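Local coordinates for putative citrate lyase, alfa subunit (Streptococcus mutans, PDB 2HJ0), which is a member of the citrate lyase alpha-subunit (CitF) family, an alpha/beta protein built round two large, mostly parallel sheets, at residues 242-247 against 330-335; 278-283 against 308-313; 71-76 against 183-188. One frame throughout, in Å; residues are numbered along the deposited sequence.

In the fold
Contacts 1 and 2 adjoin, their centres about 9 Å apart, and the second falls within the chain interval that the first brackets. They share a polar seam: Asp332 OD1 accepts from Asn311 N at 3.0 Å, and Phe331 N probably bonds to Ile309 O, also at 3.0 Å, just beyond the pairing of strand 329-330 with strand 308-309. Contact 3 joins the loop after strand 66-69 of the ten-stranded sheet to the loop before helix 191-199, its centre about 12 Å from that of contact 1; Arg74 NH1 lies 2.8 Å from Phe331 O, and Gly188 packs on Asp330. Contacts 2 and 3 do not touch, their nearest atoms being about 6 Å apart. The 330-335 segment thus lies against both other contacts.

Contact 1. Residues 242-247 against 330-335; sequences KGATRY and DFDHPS
Gly243 and Ala244 pass His333 and Asp332 in opposite chain directions, with 5.5 Å between the CA atoms of Ala244 and Asp332. The side chains meet chiefly at Ala244, whose methyl lies against the Pro334 ring, CB to CG 3.5 Å. The same CB approaches Asp332 OD1 at 3.6 Å, so one small group rests on an apolar ring and beside a carboxylate. Pro334 CD also lies 3.8 Å from Gly243 C. At the outer end, Lys242 O comes to His333 CB at 3.5 Å and sits obliquely to the imidazole; both Lys242 and Gly243 are poorly ordered, and this end is open to solvent. Asp332 is the N-cap of helix 333-341. With CG lying between its own backbone N and carbonyl carbon (chi1 59°), OD2 turns inward to take Ser335 N at 3.1 Å, the donor arriving from above the carboxylate plane. OD1 accepts from Asn311 N at the start of helix 311-318, which helps fix the rotation of the group. The contact lays the loop between helices 238-241 and 251-265 across the first turn of helix 333-341, with Asn311 of helix 311-318 touching both Ala244 and Pro334.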
ATOM      1  N   LYS A 242      -3.251  29.116   1.948  1.00 69.75           N
ATOM      2  CA  LYS A 242      -2.597  30.301   1.397  1.00 68.21           C
ATOM      3  C   LYS A 242      -2.162  30.078  -0.056  1.00 66.49           C
ATOM      4  O   LYS A 242      -2.857  29.406  -0.820  1.00 66.41           O
ATOM      5  CB  LYS A 242      -1.385  30.680   2.259  1.00 68.82           C
ATOM      6  CG  LYS A 242      -0.925  32.125   2.086  1.00 69.22           C
ATOM      7  CD  LYS A 242      -2.045  33.099   2.443  1.00 69.86           C
ATOM      8  CE  LYS A 242      -1.656  34.544   2.163  1.00 70.47           C
ATOM      9  NZ  LYS A 242      -2.756  35.497   2.493  1.00 70.24           N
ATOM     10  N   GLY A 243      -1.014  30.641  -0.431  1.00 64.59           N
ATOM     11  CA  GLY A 243      -0.519  30.500  -1.791  1.00 61.76           C
ATOM     12  C   GLY A 243       0.886  29.935  -1.883  1.00 59.95           C
ATOM     13  O   GLY A 243       1.389  29.342  -0.929  1.00 60.16           O
ATOM     14  N   ALA A 244       1.525  30.119  -3.034  1.00 58.04           N
ATOM     15  CA  ALA A 244       2.876  29.614  -3.255  1.00 56.53           C
ATOM     16  C   ALA A 244       3.928  30.606  -2.806  1.00 56.15           C
ATOM     17  O   ALA A 244       3.668  31.805  -2.726  1.00 57.20           O
ATOM     18  CB  ALA A 244       3.070  29.301  -4.717  1.00 56.02           C
ATOM     19  N   THR A 245       5.127  30.117  -2.516  1.00 55.16           N
ATOM     20  CA  THR A 245       6.187  31.021  -2.093  1.00 54.83           C
ATOM     21  C   THR A 245       7.146  31.256  -3.252  1.00 53.16           C
ATOM     22  O   THR A 245       7.848  30.345  -3.688  1.00 52.87           O
ATOM     23  CB  THR A 245       6.958  30.469  -0.876  1.00 56.34           C
ATOM     24  OG1 THR A 245       6.049  30.273   0.222  1.00 56.45           O
ATOM     25  CG2 THR A 245       8.048  31.459  -0.455  1.00 56.25           C
ATOM     26  N   ARG A 246       7.161  32.487  -3.749  1.00 51.11           N
ATOM     27  CA  ARG A 246       8.013  32.847  -4.870  1.00 49.37           C
ATOM     28  C   ARG A 246       9.484  32.799  -4.469  1.00 45.87           C
ATOM     29  O   ARG A 246       9.812  32.702  -3.288  1.00 44.91           O
ATOM     30  CB  ARG A 246       7.644  34.249  -5.384  1.00 52.68           C
ATOM     31  CG  ARG A 246       8.253  34.622  -6.749  1.00 56.50           C
ATOM     32  CD  ARG A 246       7.773  33.687  -7.872  1.00 59.41           C
ATOM     33  NE  ARG A 246       8.300  34.044  -9.197  1.00 61.83           N
ATOM     34  CZ  ARG A 246       8.010  35.167  -9.854  1.00 62.41           C
ATOM     35  NH1 ARG A 246       7.188  36.063  -9.319  1.00 62.50           N
ATOM     36  NH2 ARG A 246       8.538  35.387 -11.053  1.00 61.62           N
ATOM     37  N   TYR A 247      10.357  32.860  -5.471  1.00 42.26           N
ATOM     38  CA  TYR A 247      11.795  32.826  -5.265  1.00 38.69           C
ATOM     39  C   TYR A 247      12.291  34.012  -4.452  1.00 36.98           C
ATOM     40  O   TYR A 247      11.544  34.939  -4.157  1.00 36.84           O
ATOM     41  CB  TYR A 247      12.519  32.824  -6.605  1.00 37.66           C
ATOM     42  CG  TYR A 247      12.242  31.626  -7.472  1.00 36.87           C
ATOM     43  CD1 TYR A 247      12.578  30.338  -7.052  1.00 36.45           C
ATOM     44  CD2 TYR A 247      11.672  31.782  -8.731  1.00 36.05           C
ATOM     45  CE1 TYR A 247      12.355  29.235  -7.871  1.00 36.12           C
ATOM     46  CE2 TYR A 247      11.445  30.693  -9.554  1.00 36.83           C
ATOM     47  CZ  TYR A 247      11.788  29.422  -9.122  1.00 37.08           C
ATOM     48  OH  TYR A 247      11.565  28.353  -9.957  1.00 38.41           O
ATOM     49  N   ASP A 330       4.229  18.175   0.768  1.00 10.12           N
ATOM     50  CA  ASP A 330       4.023  19.420   0.049  1.00 10.20           C
ATOM     51  C   ASP A 330       4.372  20.590   0.932  1.00 11.16           C
ATOM     52  O   ASP A 330       4.150  20.544   2.137  1.00 11.62           O
ATOM     53  CB  ASP A 330       2.576  19.534  -0.390  1.00 10.65           C
ATOM     54  CG  ASP A 330       2.222  18.530  -1.430  1.00 11.34           C
ATOM     55  OD1 ASP A 330       1.281  17.740  -1.198  1.00 13.71           O
ATOM     56  OD2 ASP A 330       2.892  18.529  -2.486  1.00 12.44           O
ATOM     57  N   PHE A 331       4.904  21.647   0.329  1.00 13.21           N
ATOM     58  CA  PHE A 331       5.291  22.831   1.078  1.00 15.12           C
ATOM     59  C   PHE A 331       4.466  24.099   0.781  1.00 17.24           C
ATOM     60  O   PHE A 331       4.855  25.203   1.168  1.00 18.08           O
ATOM     61  CB  PHE A 331       6.782  23.095   0.872  1.00 15.21           C
ATOM     62  CG  PHE A 331       7.674  22.283   1.779  1.00 16.57           C
ATOM     63  CD1 PHE A 331       8.253  22.855   2.905  1.00 17.18           C
ATOM     64  CD2 PHE A 331       7.927  20.942   1.513  1.00 17.13           C
ATOM     65  CE1 PHE A 331       9.070  22.099   3.749  1.00 17.74           C
ATOM     66  CE2 PHE A 331       8.742  20.186   2.352  1.00 17.04           C
ATOM     67  CZ  PHE A 331       9.313  20.763   3.469  1.00 17.13           C
ATOM     68  N   ASP A 332       3.342  23.938   0.088  1.00 17.78           N
ATOM     69  CA  ASP A 332       2.443  25.053  -0.210  1.00 21.23           C
ATOM     70  C   ASP A 332       1.157  24.535  -0.846  1.00 22.66           C
ATOM     71  O   ASP A 332       1.150  23.484  -1.485  1.00 24.98           O
ATOM     72  CB  ASP A 332       3.115  26.101  -1.109  1.00 22.22           C
ATOM     73  CG  ASP A 332       3.566  25.541  -2.428  1.00 24.37           C
ATOM     74  OD1 ASP A 332       4.272  26.264  -3.158  1.00 24.18           O
ATOM     75  OD2 ASP A 332       3.221  24.382  -2.745  1.00 27.95           O
ATOM     76  N   HIS A 333       0.067  25.267  -0.664  1.00 22.16           N
ATOM     77  CA  HIS A 333      -1.217  24.837  -1.192  1.00 22.12           C
ATOM     78  C   HIS A 333      -1.211  24.393  -2.657  1.00 21.18           C
ATOM     79  O   HIS A 333      -1.715  23.321  -2.993  1.00 22.67           O
ATOM     80  CB  HIS A 333      -2.255  25.938  -0.992  1.00 24.96           C
ATOM     81  CG  HIS A 333      -3.610  25.582  -1.504  1.00 27.04           C
ATOM     82  ND1 HIS A 333      -4.335  24.520  -1.007  1.00 27.97           N
ATOM     83  CD2 HIS A 333      -4.349  26.109  -2.507  1.00 28.35           C
ATOM     84  CE1 HIS A 333      -5.461  24.405  -1.688  1.00 29.63           C
ATOM     85  NE2 HIS A 333      -5.494  25.356  -2.604  1.00 30.47           N
ATOM     86  N   PRO A 334      -0.645  25.209  -3.553  1.00 19.66           N
ATOM     87  CA  PRO A 334      -0.616  24.829  -4.970  1.00 17.79           C
ATOM     88  C   PRO A 334       0.014  23.460  -5.236  1.00 16.60           C
ATOM     89  O   PRO A 334      -0.455  22.723  -6.109  1.00 17.19           O
ATOM     90  CB  PRO A 334       0.147  25.986  -5.626  1.00 16.81           C
ATOM     91  CG  PRO A 334       1.013  26.490  -4.528  1.00 18.43           C
ATOM     92  CD  PRO A 334       0.104  26.456  -3.329  1.00 19.10           C
ATOM     93  N   SER A 335       1.063  23.108  -4.494  1.00 14.16           N
ATOM     94  CA  SER A 335       1.688  21.796  -4.686  1.00 11.37           C
ATOM     95  C   SER A 335       0.748  20.700  -4.226  1.00 10.10           C
ATOM     96  O   SER A 335       0.666  19.640  -4.840  1.00 10.08           O
ATOM     97  CB  SER A 335       2.992  21.680  -3.911  1.00 10.79           C
ATOM     98  OG  SER A 335       4.011  22.426  -4.548  1.00 11.00           O
TER

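Contact 2. Residues 278-283 against 308-313; sequences TGTGGA and GITNAM
Thr278 and Met313, a selenomethionine in this model, cross at a slant, and they meet through the end of the longer chain: the CE methyl lies 3.2 Å from Thr278 OG1 and 4.0 Å from Thr278 N. The Met313 chain is bent at chi2 (50°) and chi3 (121°) and ends with its methyl, rather than its selenium, nearest the threonine. Further along, the Thr310 methyl comes over the opposing backbone, CG2 to Thr280 CA 4.0 Å, with the CG2 methyls of Thr280 and Thr310 loosely apart at 4.3 Å. Thr310 CG2 is also 4.0 Å from Gly279 O. Thr280 reaches past it, setting CG2 beside Gly308 O at 3.7 Å; Gly308 has no side chain to stand between that methyl and its own backbone. In Thr310 the two branches divide the work. While the methyl faces across the contact, OG1, kept close to its own main chain by a chi1 of 81°, serves as N-cap of helix 311-318 through a weak bond from Ala312 N, 3.1 Å. Met313 N closes the first turn onto Thr310 O at 2.8 Å. The turn from strand 275-277 into helix 282-297 is thereby packed on the corner between strand 308-309 and helix 311-318. Val287, Thr288 and Met291 of helix 282-297 touch Thr278, Leu285 touches Thr310, and Ile325 of strand 322-327 touches Met313.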
ATOM      1  N   THR A 278      15.446  19.914  -5.230  1.00 13.98           N
ATOM      2  CA  THR A 278      15.894  21.237  -4.805  1.00 14.78           C
ATOM      3  C   THR A 278      15.244  21.609  -3.493  1.00 13.96           C
ATOM      4  O   THR A 278      14.344  20.921  -3.008  1.00 14.26           O
ATOM      5  CB  THR A 278      15.548  22.336  -5.826  1.00 16.02           C
ATOM      6  OG1 THR A 278      14.159  22.251  -6.162  1.00 17.93           O
ATOM      7  CG2 THR A 278      16.392  22.185  -7.078  1.00 17.50           C
ATOM      8  N   GLY A 279      15.699  22.719  -2.930  1.00 14.89           N
ATOM      9  CA  GLY A 279      15.182  23.177  -1.656  1.00 15.03           C
ATOM     10  C   GLY A 279      13.744  23.643  -1.653  1.00 15.42           C
ATOM     11  O   GLY A 279      13.056  23.652  -2.675  1.00 14.03           O
ATOM     12  N   THR A 280      13.289  24.039  -0.475  1.00 16.81           N
ATOM     13  CA  THR A 280      11.934  24.522  -0.316  1.00 18.19           C
ATOM     14  C   THR A 280      11.933  26.015   0.016  1.00 18.89           C
ATOM     15  O   THR A 280      10.931  26.550   0.474  1.00 19.95           O
ATOM     16  CB  THR A 280      11.198  23.742   0.803  1.00 18.41           C
ATOM     17  OG1 THR A 280      11.936  23.851   2.026  1.00 18.99           O
ATOM     18  CG2 THR A 280      11.070  22.280   0.436  1.00 18.03           C
ATOM     19  N   GLY A 281      13.058  26.682  -0.216  1.00 19.51           N
ATOM     20  CA  GLY A 281      13.153  28.103   0.065  1.00 20.69           C
ATOM     21  C   GLY A 281      14.591  28.575  -0.034  1.00 22.42           C
ATOM     22  O   GLY A 281      15.501  27.764  -0.210  1.00 23.67           O
ATOM     23  N   GLY A 282      14.813  29.880   0.071  1.00 22.06           N
ATOM     24  CA  GLY A 282      16.169  30.385  -0.014  1.00 22.86           C
ATOM     25  C   GLY A 282      16.846  30.113  -1.343  1.00 22.89           C
ATOM     26  O   GLY A 282      16.188  29.953  -2.370  1.00 24.11           O
ATOM     27  N   ALA A 283      18.171  30.061  -1.324  1.00 22.71           N
ATOM     28  CA  ALA A 283      18.944  29.820  -2.534  1.00 23.38           C
ATOM     29  C   ALA A 283      18.738  28.400  -3.048  1.00 23.64           C
ATOM     30  O   ALA A 283      18.700  28.172  -4.254  1.00 23.73           O
ATOM     31  CB  ALA A 283      20.428  30.068  -2.262  1.00 22.36           C
ATOM     32  N   GLY A 308      10.051  17.546  -1.011  1.00 14.65           N
ATOM     33  CA  GLY A 308       8.980  18.398  -0.573  1.00 13.12           C
ATOM     34  C   GLY A 308       8.823  19.269  -1.793  1.00 12.34           C
ATOM     35  O   GLY A 308       9.733  20.015  -2.169  1.00 11.11           O
ATOM     36  N   ILE A 309       7.670  19.135  -2.427  1.00 11.19           N
ATOM     37  CA  ILE A 309       7.359  19.857  -3.633  1.00 11.24           C
ATOM     38  C   ILE A 309       6.929  21.276  -3.332  1.00 11.10           C
ATOM     39  O   ILE A 309       6.379  21.538  -2.273  1.00 10.57           O
ATOM     40  CB  ILE A 309       6.256  19.118  -4.376  1.00 10.80           C
ATOM     41  CG1 ILE A 309       6.678  17.657  -4.555  1.00 11.33           C
ATOM     42  CG2 ILE A 309       5.958  19.799  -5.700  1.00 11.28           C
ATOM     43  CD1 ILE A 309       8.052  17.464  -5.198  1.00 10.65           C
ATOM     44  N   THR A 310       7.232  22.193  -4.249  1.00 12.55           N
ATOM     45  CA  THR A 310       6.838  23.603  -4.121  1.00 12.23           C
ATOM     46  C   THR A 310       6.223  23.951  -5.465  1.00 11.39           C
ATOM     47  O   THR A 310       6.355  23.182  -6.419  1.00  8.53           O
ATOM     48  CB  THR A 310       8.022  24.541  -3.910  1.00 12.47           C
ATOM     49  OG1 THR A 310       8.634  24.808  -5.170  1.00 15.70           O
ATOM     50  CG2 THR A 310       9.042  23.920  -2.995  1.00 14.73           C
ATOM     51  N   ASN A 311       5.561  25.101  -5.548  1.00 11.85           N
ATOM     52  CA  ASN A 311       4.938  25.510  -6.802  1.00 12.24           C
ATOM     53  C   ASN A 311       5.924  25.558  -7.959  1.00 12.24           C
ATOM     54  O   ASN A 311       5.532  25.315  -9.093  1.00 10.65           O
ATOM     55  CB  ASN A 311       4.254  26.867  -6.652  1.00 12.84           C
ATOM     56  CG  ASN A 311       3.527  27.296  -7.917  1.00 15.71           C
ATOM     57  OD1 ASN A 311       3.974  28.204  -8.619  1.00 17.11           O
ATOM     58  ND2 ASN A 311       2.404  26.634  -8.223  1.00 15.92           N
ATOM     59  N   ALA A 312       7.193  25.860  -7.678  1.00 13.58           N
ATOM     60  CA  ALA A 312       8.202  25.920  -8.733  1.00 14.78           C
ATOM     61  C   ALA A 312       8.298  24.572  -9.411  1.00 17.28           C
ATOM     62  O   ALA A 312       8.518  24.469 -10.620  1.00 17.11           O
ATOM     63  CB  ALA A 312       9.534  26.291  -8.168  1.00 14.54           C
HETATM   64  N   MSE A 313       8.108  23.531  -8.615  1.00 19.81           N
HETATM   65  CA  MSE A 313       8.166  22.171  -9.118  1.00 21.71           C
HETATM   66  C   MSE A 313       6.957  21.856  -9.994  1.00 19.05           C
HETATM   67  O   MSE A 313       7.087  21.211 -11.030  1.00 17.11           O
HETATM   68  CB  MSE A 313       8.242  21.198  -7.947  1.00 28.89           C
HETATM   69  CG  MSE A 313       9.258  20.120  -8.183  1.00 39.15           C
HETATM   70 SE   MSE A 313      10.951  20.913  -8.740  1.00 54.68          SE
HETATM   71  CE  MSE A 313      12.044  20.187  -7.286  1.00 49.87           C
TER

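Contact 3. Residues 71-76 against 183-188; sequences HHFREG and GKTTCG
Phe73 and Cys187 form the close-packed heart of this contact. The sulfur stands obliquely over the phenyl ring, SG to the Phe73 centroid 4.4 Å and 29° off the ring normal, while Cys187 CB approaches Phe73 CE2 at 3.7 Å. His72 lies beside the same cysteine, its CB 3.8 Å from Cys187 SG and its carbonyl O 3.6 Å from Cys187 CB. A chi1 of 59° in the cysteine lays SG alongside the ring and next to His72 CB. The phenyl ring also presents its edge to backbone oxygens: CE2 is 3.1 Å from Thr185 O, close to the ring plane, with Thr186 O more distant in the same edge region. The Thr185 methyl adds a contact at the same edge carbon, CG2 to Phe73 CE2 4.0 Å, whereas its hydroxyl turns to Asp208. Packing slackens toward the outer end of 183-188. Thr186 offers little beyond its carbonyl, its CB directed away from the 71-76 loop, and the exposed Lys184 makes no contact with that loop. On the buried side, His72 NE2 hydrogen-bonds to Val328 O, the carbonyl accepting, and Tyr192 lies against its ring. The type I turn from His71 to Arg74, closed by Arg74 N to His71 O at 3.0 Å, delivers Phe73 to its place. This is a Cys sulfur-aromatic contact between two strand-to-helix loops of an alpha/beta fold, one following parallel strand 66-69 and the other leading into helix 191-199.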
ATOM      1  N   HIS A  71       3.526  15.413  10.664  1.00  5.27           N
ATOM      2  CA  HIS A  71       3.617  16.874  10.619  1.00  6.87           C
ATOM      3  C   HIS A  71       3.266  17.516   9.271  1.00  7.50           C
ATOM      4  O   HIS A  71       3.786  18.595   8.930  1.00  6.92           O
ATOM      5  CB  HIS A  71       5.024  17.326  11.032  1.00  6.05           C
ATOM      6  CG  HIS A  71       6.095  16.934  10.064  1.00  4.79           C
ATOM      7  ND1 HIS A  71       6.484  15.627   9.873  1.00  4.55           N
ATOM      8  CD2 HIS A  71       6.833  17.674   9.202  1.00  5.53           C
ATOM      9  CE1 HIS A  71       7.411  15.576   8.934  1.00  4.92           C
ATOM     10  NE2 HIS A  71       7.640  16.805   8.507  1.00  5.30           N
ATOM     11  N   HIS A  72       2.376  16.889   8.510  1.00  7.49           N
ATOM     12  CA  HIS A  72       2.031  17.457   7.208  1.00  9.38           C
ATOM     13  C   HIS A  72       1.294  18.787   7.286  1.00  8.83           C
ATOM     14  O   HIS A  72       1.274  19.543   6.319  1.00 10.15           O
ATOM     15  CB  HIS A  72       1.233  16.451   6.378  1.00  8.42           C
ATOM     16  CG  HIS A  72       2.082  15.424   5.705  1.00  8.14           C
ATOM     17  ND1 HIS A  72       2.015  14.083   6.012  1.00  9.94           N
ATOM     18  CD2 HIS A  72       3.007  15.538   4.724  1.00  8.75           C
ATOM     19  CE1 HIS A  72       2.859  13.413   5.247  1.00  9.92           C
ATOM     20  NE2 HIS A  72       3.472  14.272   4.453  1.00  9.63           N
ATOM     21  N   PHE A  73       0.705  19.080   8.437  1.00  9.79           N
ATOM     22  CA  PHE A  73      -0.011  20.346   8.619  1.00 11.21           C
ATOM     23  C   PHE A  73       0.931  21.427   9.164  1.00 11.83           C
ATOM     24  O   PHE A  73       0.550  22.595   9.329  1.00  9.45           O
ATOM     25  CB  PHE A  73      -1.187  20.171   9.578  1.00  9.39           C
ATOM     26  CG  PHE A  73      -2.315  19.396   8.993  1.00  9.61           C
ATOM     27  CD1 PHE A  73      -2.753  18.222   9.585  1.00  8.59           C
ATOM     28  CD2 PHE A  73      -2.933  19.837   7.829  1.00 11.23           C
ATOM     29  CE1 PHE A  73      -3.792  17.500   9.030  1.00  8.42           C
ATOM     30  CE2 PHE A  73      -3.976  19.125   7.258  1.00 10.68           C
ATOM     31  CZ  PHE A  73      -4.409  17.955   7.857  1.00 10.70           C
ATOM     32  N   ARG A  74       2.161  21.013   9.444  1.00 11.97           N
ATOM     33  CA  ARG A  74       3.177  21.900   9.965  1.00 12.50           C
ATOM     34  C   ARG A  74       2.694  22.793  11.092  1.00 13.09           C
ATOM     35  O   ARG A  74       2.068  22.306  12.026  1.00 14.06           O
ATOM     36  CB  ARG A  74       3.747  22.722   8.828  1.00 12.38           C
ATOM     37  CG  ARG A  74       4.382  21.832   7.806  1.00 15.21           C
ATOM     38  CD  ARG A  74       5.399  22.578   7.008  1.00 16.69           C
ATOM     39  NE  ARG A  74       4.823  23.026   5.757  1.00 19.41           N
ATOM     40  CZ  ARG A  74       5.443  23.824   4.906  1.00 20.76           C
ATOM     41  NH1 ARG A  74       4.832  24.185   3.775  1.00 20.81           N
ATOM     42  NH2 ARG A  74       6.666  24.256   5.200  1.00 20.00           N
ATOM     43  N   GLU A  75       2.978  24.093  11.009  1.00 13.52           N
ATOM     44  CA  GLU A  75       2.587  25.037  12.061  1.00 13.93           C
ATOM     45  C   GLU A  75       1.091  25.199  12.218  1.00 14.94           C
ATOM     46  O   GLU A  75       0.628  25.889  13.125  1.00 15.53           O
ATOM     47  CB  GLU A  75       3.206  26.410  11.815  1.00 13.47           C
ATOM     48  CG  GLU A  75       4.732  26.442  11.861  1.00 16.91           C
ATOM     49  CD  GLU A  75       5.315  26.076  13.234  1.00 17.54           C
ATOM     50  OE1 GLU A  75       4.604  26.202  14.258  1.00 14.40           O
ATOM     51  OE2 GLU A  75       6.500  25.680  13.270  1.00 19.01           O
ATOM     52  N   GLY A  76       0.336  24.572  11.327  1.00 16.12           N
ATOM     53  CA  GLY A  76      -1.102  24.670  11.413  1.00 16.18           C
ATOM     54  C   GLY A  76      -1.704  23.452  12.080  1.00 17.83           C
ATOM     55  O   GLY A  76      -2.927  23.358  12.187  1.00 19.03           O
ATOM     56  N   GLY A 183     -10.997  18.078   1.262  1.00 19.02           N
ATOM     57  CA  GLY A 183     -11.409  18.543   2.577  1.00 18.72           C
ATOM     58  C   GLY A 183     -11.215  20.039   2.736  1.00 18.24           C
ATOM     59  O   GLY A 183     -10.658  20.690   1.852  1.00 19.63           O
ATOM     60  N   LYS A 184     -11.668  20.607   3.850  1.00 17.89           N
ATOM     61  CA  LYS A 184     -11.511  22.051   4.052  1.00 16.50           C
ATOM     62  C   LYS A 184     -10.143  22.381   4.629  1.00 17.75           C
ATOM     63  O   LYS A 184      -9.786  23.542   4.749  1.00 18.41           O
ATOM     64  CB  LYS A 184     -12.593  22.577   4.987  1.00 14.44           C
ATOM     65  CG  LYS A 184     -12.391  22.232   6.438  1.00 14.00           C
ATOM     66  CD  LYS A 184     -13.620  22.563   7.263  1.00 12.76           C
ATOM     67  CE  LYS A 184     -13.332  22.343   8.751  1.00 13.98           C
ATOM     68  NZ  LYS A 184     -14.553  22.427   9.604  1.00 14.38           N
ATOM     69  N   THR A 185      -9.374  21.358   4.977  1.00 18.27           N
ATOM     70  CA  THR A 185      -8.063  21.593   5.538  1.00 18.36           C
ATOM     71  C   THR A 185      -7.095  20.576   4.965  1.00 18.54           C
ATOM     72  O   THR A 185      -6.613  19.696   5.686  1.00 19.53           O
ATOM     73  CB  THR A 185      -8.090  21.432   7.057  1.00 19.93           C
ATOM     74  OG1 THR A 185      -9.218  22.131   7.593  1.00 21.42           O
ATOM     75  CG2 THR A 185      -6.813  21.984   7.670  1.00 21.67           C
ATOM     76  N   THR A 186      -6.813  20.691   3.671  1.00 16.81           N
ATOM     77  CA  THR A 186      -5.905  19.768   2.987  1.00 15.30           C
ATOM     78  C   THR A 186      -4.429  20.049   3.242  1.00 13.27           C
ATOM     79  O   THR A 186      -4.070  21.102   3.741  1.00 13.68           O
ATOM     80  CB  THR A 186      -6.126  19.818   1.460  1.00 15.61           C
ATOM     81  OG1 THR A 186      -5.711  21.100   0.961  1.00 15.73           O
ATOM     82  CG2 THR A 186      -7.599  19.596   1.124  1.00 13.80           C
ATOM     83  N   CYS A 187      -3.575  19.101   2.888  1.00 12.68           N
ATOM     84  CA  CYS A 187      -2.134  19.277   3.058  1.00 12.62           C
ATOM     85  C   CYS A 187      -1.399  18.546   1.937  1.00 12.09           C
ATOM     86  O   CYS A 187      -0.170  18.520   1.891  1.00 11.26           O
ATOM     87  CB  CYS A 187      -1.686  18.708   4.396  1.00 11.79           C
ATOM     88  SG  CYS A 187      -2.064  16.963   4.554  1.00 13.07           S
ATOM     89  N   GLY A 188      -2.169  17.935   1.045  1.00 12.13           N
ATOM     90  CA  GLY A 188      -1.578  17.212  -0.060  1.00 13.73           C
ATOM     91  C   GLY A 188      -1.127  15.808   0.305  1.00 13.63           C
ATOM     92  O   GLY A 188      -1.910  14.998   0.803  1.00 14.57           O
TER